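Local structure of rhamnosidase B (Bacillus sp., 2OKX) at residues T660-H663 / Y664-I668; S624-P627 / N628-F631; V191-D194 / I195-T199. The protein hydrolyses terminal alpha-L-rhamnose residues from rhamnosides, as a glycoside hydrolase of family 78. All blocks are in the same frame, centred on the assembly; numbering follows the deposited sequence.

Interaction 1: T660-H663 / Y664-I668; sequences TLTH and YLEHI
Thr-660 and Tyr-664, one helical turn apart, make the close-packed side of this contact. OG1 of Thr-660 is turned anti to its own backbone N (chi1 -167°), which sets it beside the phenol ring, 3.2 Å from CE1 of Tyr-664; its hydrogen bond goes to the carbonyl of Pro-612. The carbonyl oxygen of Thr-660 meets the same ring at its edge, 3.0 Å from CD1 of Tyr-664, while also accepting the backbone N of Tyr-664 at 3.0 Å. Leu-665 N binds Leu-661 O likewise, and both leucines pack on Phe-725 and on helix 696-715. These bonds lie toward the C-terminal part of helix 647-665, in the alpha-barrel catalytic domain. Glu-666 N makes weak bonds to the O atoms of Thr-662 and His-663, and a type I turn runs from Leu-665 to Ile-668. Toward solvent, the extended Glu-666 lies alongside His-663, pointing the same way, with OE1 4.2 Å above one face of the imidazole, near its rim, and the two planes 43° apart. ND1 of His-663 is hydrogen-bonded to the carbonyl of His-659. The ring of His-667 brings CD2 edge-on to within 3.0 Å of His-663 O.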
ATOM      1  N   THR A 660      -1.733 -12.246 -23.227  1.00 33.29           N
ATOM      2  CA  THR A 660      -1.608 -10.799 -23.109  1.00 31.24           C
ATOM      3  C   THR A 660      -0.727 -10.181 -24.195  1.00 31.92           C
ATOM      4  O   THR A 660      -1.036  -9.103 -24.710  1.00 31.43           O
ATOM      5  CB  THR A 660      -1.081 -10.388 -21.707  1.00 30.74           C
ATOM      6  OG1 THR A 660      -1.256  -8.976 -21.533  1.00 29.61           O
ATOM      7  CG2 THR A 660       0.396 -10.734 -21.556  1.00 27.65           C
ATOM      8  N   LEU A 661       0.364 -10.853 -24.554  1.00 31.02           N
ATOM      9  CA  LEU A 661       1.242 -10.328 -25.595  1.00 31.00           C
ATOM     10  C   LEU A 661       0.505 -10.264 -26.930  1.00 30.74           C
ATOM     11  O   LEU A 661       0.696  -9.332 -27.711  1.00 30.40           O
ATOM     12  CB  LEU A 661       2.496 -11.192 -25.741  1.00 31.55           C
ATOM     13  CG  LEU A 661       3.577 -10.973 -24.677  1.00 32.17           C
ATOM     14  CD1 LEU A 661       4.743 -11.923 -24.925  1.00 31.60           C
ATOM     15  CD2 LEU A 661       4.046  -9.523 -24.728  1.00 31.85           C
ATOM     16  N   THR A 662      -0.340 -11.258 -27.182  1.00 31.23           N
ATOM     17  CA  THR A 662      -1.113 -11.302 -28.415  1.00 33.70           C
ATOM     18  C   THR A 662      -1.961 -10.039 -28.531  1.00 34.54           C
ATOM     19  O   THR A 662      -2.016  -9.412 -29.589  1.00 33.99           O
ATOM     20  CB  THR A 662      -2.040 -12.535 -28.450  1.00 34.67           C
ATOM     21  OG1 THR A 662      -1.244 -13.726 -28.512  1.00 35.53           O
ATOM     22  CG2 THR A 662      -2.969 -12.478 -29.663  1.00 36.01           C
ATOM     23  N   HIS A 663      -2.608  -9.657 -27.433  1.00 34.67           N
ATOM     24  CA  HIS A 663      -3.445  -8.466 -27.447  1.00 34.37           C
ATOM     25  C   HIS A 663      -2.670  -7.152 -27.485  1.00 33.28           C
ATOM     26  O   HIS A 663      -3.168  -6.158 -28.014  1.00 33.72           O
ATOM     27  CB  HIS A 663      -4.419  -8.492 -26.270  1.00 35.55           C
ATOM     28  CG  HIS A 663      -5.502  -9.515 -26.422  1.00 36.66           C
ATOM     29  ND1 HIS A 663      -5.281 -10.864 -26.249  1.00 37.58           N
ATOM     30  CD2 HIS A 663      -6.799  -9.390 -26.791  1.00 37.38           C
ATOM     31  CE1 HIS A 663      -6.394 -11.527 -26.507  1.00 38.70           C
ATOM     32  NE2 HIS A 663      -7.331 -10.657 -26.839  1.00 38.06           N
ATOM     33  N   TYR A 664      -1.460  -7.128 -26.938  1.00 31.89           N
ATOM     34  CA  TYR A 664      -0.676  -5.899 -26.989  1.00 31.70           C
ATOM     35  C   TYR A 664      -0.247  -5.637 -28.431  1.00 32.93           C
ATOM     36  O   TYR A 664      -0.163  -4.486 -28.869  1.00 32.61           O
ATOM     37  CB  TYR A 664       0.560  -5.983 -26.084  1.00 31.46           C
ATOM     38  CG  TYR A 664       0.291  -5.537 -24.661  1.00 29.04           C
ATOM     39  CD1 TYR A 664      -0.028  -6.457 -23.666  1.00 29.16           C
ATOM     40  CD2 TYR A 664       0.308  -4.181 -24.325  1.00 29.11           C
ATOM     41  CE1 TYR A 664      -0.331  -6.040 -22.368  1.00 28.79           C
ATOM     42  CE2 TYR A 664       0.008  -3.754 -23.032  1.00 28.49           C
ATOM     43  CZ  TYR A 664      -0.311  -4.688 -22.060  1.00 28.91           C
ATOM     44  OH  TYR A 664      -0.626  -4.267 -20.784  1.00 29.56           O
ATOM     45  N   LEU A 665       0.017  -6.714 -29.166  1.00 34.10           N
ATOM     46  CA  LEU A 665       0.431  -6.611 -30.563  1.00 36.28           C
ATOM     47  C   LEU A 665      -0.674  -6.018 -31.435  1.00 36.94           C
ATOM     48  O   LEU A 665      -0.398  -5.340 -32.428  1.00 36.51           O
ATOM     49  CB  LEU A 665       0.830  -7.989 -31.099  1.00 37.65           C
ATOM     50  CG  LEU A 665       2.171  -8.541 -30.611  1.00 38.01           C
ATOM     51  CD1 LEU A 665       2.386  -9.951 -31.149  1.00 38.86           C
ATOM     52  CD2 LEU A 665       3.287  -7.618 -31.072  1.00 37.22           C
ATOM     53  N   GLU A 666      -1.925  -6.272 -31.064  1.00 36.74           N
ATOM     54  CA  GLU A 666      -3.055  -5.747 -31.823  1.00 38.59           C
ATOM     55  C   GLU A 666      -3.126  -4.229 -31.700  1.00 38.40           C
ATOM     56  O   GLU A 666      -3.844  -3.572 -32.449  1.00 39.35           O
ATOM     57  CB  GLU A 666      -4.364  -6.369 -31.329  1.00 38.56           C
ATOM     58  CG  GLU A 666      -4.433  -7.880 -31.482  1.00 40.03           C
ATOM     59  CD  GLU A 666      -5.691  -8.467 -30.876  1.00 41.58           C
ATOM     60  OE1 GLU A 666      -5.825  -9.708 -30.856  1.00 42.60           O
ATOM     61  OE2 GLU A 666      -6.550  -7.683 -30.417  1.00 43.10           O
ATOM     62  N   HIS A 667      -2.373  -3.672 -30.758  1.00 37.35           N
ATOM     63  CA  HIS A 667      -2.366  -2.230 -30.552  1.00 37.65           C
ATOM     64  C   HIS A 667      -1.278  -1.536 -31.353  1.00 37.53           C
ATOM     65  O   HIS A 667      -1.065  -0.332 -31.220  1.00 38.10           O
ATOM     66  CB  HIS A 667      -2.235  -1.917 -29.059  1.00 38.37           C
ATOM     67  CG  HIS A 667      -3.498  -2.158 -28.291  1.00 37.73           C
ATOM     68  ND1 HIS A 667      -4.483  -1.203 -28.164  1.00 38.51           N
ATOM     69  CD2 HIS A 667      -3.967  -3.267 -27.674  1.00 38.33           C
ATOM     70  CE1 HIS A 667      -5.506  -1.714 -27.502  1.00 39.02           C
ATOM     71  NE2 HIS A 667      -5.218  -2.965 -27.193  1.00 38.28           N
ATOM     72  N   ILE A 668      -0.584  -2.308 -32.183  1.00 39.48           N
ATOM     73  CA  ILE A 668       0.452  -1.760 -33.050  1.00 40.92           C
ATOM     74  C   ILE A 668      -0.253  -1.480 -34.373  1.00 42.03           C
ATOM     75  O   ILE A 668      -0.850  -2.381 -34.963  1.00 42.76           O
ATOM     76  CB  ILE A 668       1.597  -2.772 -33.281  1.00 40.45           C
ATOM     77  CG1 ILE A 668       2.346  -3.021 -31.967  1.00 39.47           C
ATOM     78  CG2 ILE A 668       2.552  -2.243 -34.345  1.00 38.00           C
ATOM     79  CD1 ILE A 668       3.468  -4.043 -32.073  1.00 38.55           C
TER

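Interaction 2: S624-P627 / N628-F631; sequences SVIP and NWTF
Ile-626 lies along the indole of Trp-629, the two side chains pointing the same way, and makes the apolar part of this helix start. Its CD1 forms a CH-pi contact over the five-membered ring of Trp-629, 3.8 Å from the centroid and 12° off the normal. CG2 of Ile-626, anti to the backbone N, lies over the same face nearer the rim, 3.5 Å from CE3 of Trp-629. Backbone bonds form the second group. Ile-626 is the N-cap residue, and its carbonyl oxygen accepts Thr-630 N at 3.3 Å, with a weak bond from Trp-629 N; Pro-627 O takes Phe-631 N at 2.9 Å. The same Pro-627 O sits 3.2 Å above one face of the Phe-631 ring, whose CE2 is 3.9 Å from CB of Pro-627. With an alanine here in place of Phe-631, this carbonyl would probably lose the ring that covers it, and the Tyr-664 ring its partner. A water donates to Thr-630 OG1 and accepts Ile-626 N, linking loop to helix; Thr-630 OG1 also bonds Leu-613 O. Helix 627-644 thus begins against two others, with Asn-628 packed on helix 696-715, and Pro-627 and Thr-630 on helix 647-665.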
ATOM      1  N   SER A 624      -7.438  -0.673 -14.053  1.00 25.28           N
ATOM      2  CA  SER A 624      -6.398   0.208 -14.560  1.00 24.43           C
ATOM      3  C   SER A 624      -5.290  -0.609 -15.204  1.00 25.42           C
ATOM      4  O   SER A 624      -4.943  -1.690 -14.725  1.00 26.33           O
ATOM      5  CB  SER A 624      -5.824   1.040 -13.411  1.00 24.37           C
ATOM      6  OG  SER A 624      -4.731   1.827 -13.839  1.00 21.94           O
ATOM      7  N   VAL A 625      -4.737  -0.084 -16.292  1.00 25.38           N
ATOM      8  CA  VAL A 625      -3.671  -0.766 -17.009  1.00 24.25           C
ATOM      9  C   VAL A 625      -2.476   0.130 -17.287  1.00 24.25           C
ATOM     10  O   VAL A 625      -2.627   1.290 -17.674  1.00 24.83           O
ATOM     11  CB  VAL A 625      -4.159  -1.310 -18.384  1.00 24.68           C
ATOM     12  CG1 VAL A 625      -2.965  -1.813 -19.198  1.00 25.33           C
ATOM     13  CG2 VAL A 625      -5.160  -2.429 -18.183  1.00 25.78           C
ATOM     14  N   ILE A 626      -1.287  -0.422 -17.071  1.00 23.75           N
ATOM     15  CA  ILE A 626      -0.041   0.267 -17.362  1.00 24.39           C
ATOM     16  C   ILE A 626       0.749  -0.769 -18.158  1.00 25.29           C
ATOM     17  O   ILE A 626       1.194  -1.781 -17.610  1.00 25.15           O
ATOM     18  CB  ILE A 626       0.742   0.643 -16.092  1.00 26.61           C
ATOM     19  CG1 ILE A 626      -0.058   1.653 -15.262  1.00 28.04           C
ATOM     20  CG2 ILE A 626       2.089   1.247 -16.482  1.00 27.86           C
ATOM     21  CD1 ILE A 626       0.647   2.104 -13.991  1.00 28.29           C
ATOM     22  N   PRO A 627       0.904  -0.549 -19.473  1.00 25.60           N
ATOM     23  CA  PRO A 627       1.642  -1.489 -20.325  1.00 26.26           C
ATOM     24  C   PRO A 627       2.946  -2.004 -19.710  1.00 24.59           C
ATOM     25  O   PRO A 627       3.154  -3.210 -19.612  1.00 25.22           O
ATOM     26  CB  PRO A 627       1.870  -0.687 -21.601  1.00 24.72           C
ATOM     27  CG  PRO A 627       0.610   0.144 -21.682  1.00 25.59           C
ATOM     28  CD  PRO A 627       0.442   0.617 -20.250  1.00 25.26           C
ATOM     29  N   ASN A 628       3.819  -1.092 -19.297  1.00 24.39           N
ATOM     30  CA  ASN A 628       5.095  -1.488 -18.706  1.00 25.41           C
ATOM     31  C   ASN A 628       4.943  -2.408 -17.492  1.00 25.81           C
ATOM     32  O   ASN A 628       5.760  -3.305 -17.290  1.00 27.10           O
ATOM     33  CB  ASN A 628       5.908  -0.246 -18.331  1.00 24.51           C
ATOM     34  CG  ASN A 628       6.517   0.442 -19.542  1.00 24.71           C
ATOM     35  OD1 ASN A 628       6.864   1.629 -19.495  1.00 24.78           O
ATOM     36  ND2 ASN A 628       6.664  -0.306 -20.632  1.00 22.26           N
ATOM     37  N   TRP A 629       3.909  -2.195 -16.680  1.00 24.14           N
ATOM     38  CA  TRP A 629       3.717  -3.051 -15.516  1.00 22.78           C
ATOM     39  C   TRP A 629       3.458  -4.483 -15.968  1.00 23.49           C
ATOM     40  O   TRP A 629       3.986  -5.431 -15.385  1.00 21.32           O
ATOM     41  CB  TRP A 629       2.548  -2.568 -14.647  1.00 22.33           C
ATOM     42  CG  TRP A 629       2.890  -1.474 -13.642  1.00 22.50           C
ATOM     43  CD1 TRP A 629       2.274  -1.255 -12.439  1.00 21.10           C
ATOM     44  CD2 TRP A 629       3.863  -0.426 -13.787  1.00 22.66           C
ATOM     45  NE1 TRP A 629       2.797  -0.142 -11.831  1.00 21.51           N
ATOM     46  CE2 TRP A 629       3.772   0.388 -12.635  1.00 22.59           C
ATOM     47  CE3 TRP A 629       4.800  -0.093 -14.777  1.00 23.99           C
ATOM     48  CZ2 TRP A 629       4.580   1.515 -12.445  1.00 22.53           C
ATOM     49  CZ3 TRP A 629       5.605   1.028 -14.588  1.00 22.25           C
ATOM     50  CH2 TRP A 629       5.488   1.819 -13.429  1.00 24.01           C
ATOM     51  N   THR A 630       2.646  -4.647 -17.007  1.00 23.97           N
ATOM     52  CA  THR A 630       2.365  -5.987 -17.496  1.00 23.77           C
ATOM     53  C   THR A 630       3.635  -6.570 -18.113  1.00 23.80           C
ATOM     54  O   THR A 630       3.910  -7.763 -17.977  1.00 23.78           O
ATOM     55  CB  THR A 630       1.213  -5.979 -18.517  1.00 25.52           C
ATOM     56  OG1 THR A 630       0.004  -5.584 -17.854  1.00 25.63           O
ATOM     57  CG2 THR A 630       1.015  -7.367 -19.115  1.00 23.51           C
ATOM     58  N   PHE A 631       4.421  -5.728 -18.775  1.00 23.43           N
ATOM     59  CA  PHE A 631       5.665  -6.202 -19.368  1.00 24.71           C
ATOM     60  C   PHE A 631       6.623  -6.624 -18.254  1.00 24.73           C
ATOM     61  O   PHE A 631       7.383  -7.580 -18.412  1.00 25.30           O
ATOM     62  CB  PHE A 631       6.322  -5.112 -20.229  1.00 25.89           C
ATOM     63  CG  PHE A 631       5.457  -4.617 -21.363  1.00 24.46           C
ATOM     64  CD1 PHE A 631       4.469  -5.428 -21.914  1.00 23.80           C
ATOM     65  CD2 PHE A 631       5.645  -3.341 -21.885  1.00 25.04           C
ATOM     66  CE1 PHE A 631       3.674  -4.970 -22.972  1.00 24.69           C
ATOM     67  CE2 PHE A 631       4.856  -2.876 -22.944  1.00 25.02           C
ATOM     68  CZ  PHE A 631       3.869  -3.696 -23.485  1.00 24.09           C
TER
HETATM   69  O   HOH W   1      -1.164  -3.187 -16.242  1.00 25.36           O

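Interaction 3: V191-D194 / I195-T199; sequences VPRD and IPFLT
With chi1 at -177°, Arg-193 swings CG opposite its amide nitrogen and runs extended to NE, which carries the guanidinium across the bend of the chain to the carbonyls of Ile-195 and Pro-196. Phe-197, with CG beside its backbone N (chi1 -72°), brings CD1 to the same group. Both carbonyls lie at the edge of the guanidinium, near its plane. NH2 of Arg-193 donates to Pro-196 O at 3.1 Å, the oxygen 12° out of the guanidinium plane, and NE of Arg-193 adds weak bonds to Ile-195 O at 2.8 Å and to Pro-196 O. One side chain therefore grips two successive carbonyls, and Pro-196 O receives two N-H groups, an arrangement that ties a stretch without regular secondary structure to the residue just after a strand. CD1 of Phe-197 lies over the centre of one guanidinium face, 3.5 Å from CZ of Arg-193, with the two planes 47° apart, so the group is covered obliquely and not stacked. CG1 of Ile-195 comes to 3.8 Å from NE of Arg-193. NH1 of Arg-193 forms a salt bridge with Asp-74, whose strand 70-77 pairs with strand 189-192, and Phe-197 stacks on Tyr-76 of that strand. Asp-194 forms a salt bridge with Arg-599, so the loop joins the N-terminal sheet to helix 595-603.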
ATOM      1  N   VAL A 191     -10.344 -21.601  -2.694  1.00 29.05           N
ATOM      2  CA  VAL A 191      -9.038 -22.181  -2.983  1.00 29.56           C
ATOM      3  C   VAL A 191      -8.098 -22.052  -1.787  1.00 28.07           C
ATOM      4  O   VAL A 191      -8.107 -21.042  -1.083  1.00 27.19           O
ATOM      5  CB  VAL A 191      -8.403 -21.498  -4.218  1.00 31.15           C
ATOM      6  CG1 VAL A 191      -8.343 -19.996  -4.008  1.00 33.56           C
ATOM      7  CG2 VAL A 191      -7.014 -22.046  -4.465  1.00 34.69           C
ATOM      8  N   PRO A 192      -7.273 -23.083  -1.540  1.00 27.58           N
ATOM      9  CA  PRO A 192      -6.339 -23.052  -0.412  1.00 26.06           C
ATOM     10  C   PRO A 192      -5.245 -21.983  -0.475  1.00 24.04           C
ATOM     11  O   PRO A 192      -4.613 -21.778  -1.511  1.00 22.20           O
ATOM     12  CB  PRO A 192      -5.770 -24.472  -0.400  1.00 26.64           C
ATOM     13  CG  PRO A 192      -5.829 -24.870  -1.844  1.00 28.84           C
ATOM     14  CD  PRO A 192      -7.190 -24.370  -2.253  1.00 26.95           C
ATOM     15  N   ARG A 193      -5.047 -21.309   0.655  1.00 22.79           N
ATOM     16  CA  ARG A 193      -4.026 -20.273   0.803  1.00 22.91           C
ATOM     17  C   ARG A 193      -2.735 -20.794   0.167  1.00 23.51           C
ATOM     18  O   ARG A 193      -2.294 -21.901   0.486  1.00 24.28           O
ATOM     19  CB  ARG A 193      -3.809 -20.010   2.297  1.00 23.75           C
ATOM     20  CG  ARG A 193      -2.820 -18.909   2.627  1.00 23.18           C
ATOM     21  CD  ARG A 193      -2.316 -19.044   4.055  1.00 22.87           C
ATOM     22  NE  ARG A 193      -1.432 -17.940   4.416  1.00 22.19           N
ATOM     23  CZ  ARG A 193      -1.842 -16.802   4.969  1.00 21.23           C
ATOM     24  NH1 ARG A 193      -3.128 -16.614   5.239  1.00 21.06           N
ATOM     25  NH2 ARG A 193      -0.965 -15.843   5.234  1.00 18.53           N
ATOM     26  N   ASP A 194      -2.128 -20.017  -0.728  1.00 22.82           N
ATOM     27  CA  ASP A 194      -0.907 -20.471  -1.391  1.00 22.85           C
ATOM     28  C   ASP A 194       0.422 -19.939  -0.840  1.00 23.09           C
ATOM     29  O   ASP A 194       1.415 -19.851  -1.566  1.00 22.39           O
ATOM     30  CB  ASP A 194      -0.990 -20.207  -2.905  1.00 23.36           C
ATOM     31  CG  ASP A 194      -1.363 -18.773  -3.238  1.00 25.89           C
ATOM     32  OD1 ASP A 194      -1.319 -18.414  -4.433  1.00 25.64           O
ATOM     33  OD2 ASP A 194      -1.702 -18.006  -2.316  1.00 25.60           O
ATOM     34  N   ILE A 195       0.432 -19.585   0.443  1.00 22.19           N
ATOM     35  CA  ILE A 195       1.642 -19.114   1.120  1.00 21.82           C
ATOM     36  C   ILE A 195       1.502 -19.418   2.605  1.00 22.94           C
ATOM     37  O   ILE A 195       0.397 -19.615   3.103  1.00 22.99           O
ATOM     38  CB  ILE A 195       1.868 -17.578   1.000  1.00 20.76           C
ATOM     39  CG1 ILE A 195       0.598 -16.826   1.406  1.00 20.62           C
ATOM     40  CG2 ILE A 195       2.337 -17.215  -0.390  1.00 19.73           C
ATOM     41  CD1 ILE A 195       0.846 -15.372   1.778  1.00 20.81           C
ATOM     42  N   PRO A 196       2.628 -19.474   3.331  1.00 23.30           N
ATOM     43  CA  PRO A 196       2.546 -19.750   4.766  1.00 21.70           C
ATOM     44  C   PRO A 196       1.903 -18.552   5.455  1.00 20.71           C
ATOM     45  O   PRO A 196       1.574 -17.564   4.798  1.00 18.25           O
ATOM     46  CB  PRO A 196       4.009 -19.948   5.163  1.00 23.61           C
ATOM     47  CG  PRO A 196       4.745 -19.079   4.188  1.00 24.50           C
ATOM     48  CD  PRO A 196       4.028 -19.364   2.888  1.00 22.03           C
ATOM     49  N   PHE A 197       1.724 -18.635   6.770  1.00 20.02           N
ATOM     50  CA  PHE A 197       1.110 -17.547   7.517  1.00 19.81           C
ATOM     51  C   PHE A 197       2.078 -16.401   7.791  1.00 20.42           C
ATOM     52  O   PHE A 197       3.293 -16.588   7.813  1.00 19.99           O
ATOM     53  CB  PHE A 197       0.533 -18.074   8.834  1.00 21.39           C
ATOM     54  CG  PHE A 197      -0.702 -18.923   8.658  1.00 22.35           C
ATOM     55  CD1 PHE A 197      -1.854 -18.386   8.090  1.00 22.46           C
ATOM     56  CD2 PHE A 197      -0.713 -20.255   9.054  1.00 23.08           C
ATOM     57  CE1 PHE A 197      -3.001 -19.163   7.917  1.00 23.68           C
ATOM     58  CE2 PHE A 197      -1.855 -21.042   8.887  1.00 24.94           C
ATOM     59  CZ  PHE A 197      -3.002 -20.491   8.317  1.00 23.34           C
ATOM     60  N   LEU A 198       1.527 -15.208   7.995  1.00 19.05           N
ATOM     61  CA  LEU A 198       2.344 -14.033   8.262  1.00 20.02           C
ATOM     62  C   LEU A 198       2.846 -14.045   9.699  1.00 20.20           C
ATOM     63  O   LEU A 198       2.337 -14.777  10.551  1.00 19.91           O
ATOM     64  CB  LEU A 198       1.540 -12.749   8.015  1.00 19.41           C
ATOM     65  CG  LEU A 198       0.906 -12.545   6.630  1.00 20.75           C
ATOM     66  CD1 LEU A 198       0.414 -11.104   6.508  1.00 19.41           C
ATOM     67  CD2 LEU A 198       1.923 -12.840   5.536  1.00 19.23           C
ATOM     68  N   THR A 199       3.857 -13.231   9.963  1.00 19.83           N
ATOM     69  CA  THR A 199       4.409 -13.135  11.302  1.00 18.50           C
ATOM     70  C   THR A 199       3.535 -12.168  12.079  1.00 18.55           C
ATOM     71  O   THR A 199       2.664 -11.509  11.525  1.00 17.77           O
ATOM     72  CB  THR A 199       5.820 -12.509  11.302  1.00 18.00           C
ATOM     73  OG1 THR A 199       5.709 -11.124  10.953  1.00 18.63           O
ATOM     74  CG2 THR A 199       6.729 -13.194  10.305  1.00 18.16           C
TER

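Overall arrangement
From the N terminus, interaction 3 comes first, where the chain bends just after strand 189-192, an outermost strand of its sheet, and brings this loop against helix 595-603 of the catalytic domain. Interaction 2 follows at the start of helix 627-644, and interaction 1 toward the end of the next helix, 647-665. All three are local and in series; none encloses or crosses another. Interactions 1 and 2 touch: the Tyr-664 ring packs on Phe-631, and its hydroxyl, besides its hydrogen bond to Leu-613 O, makes a weak one with Thr-630, so the start of one helix meets the end of the next. Interaction 3 lies apart, its nearest atoms about 18 Å from those of interaction 2.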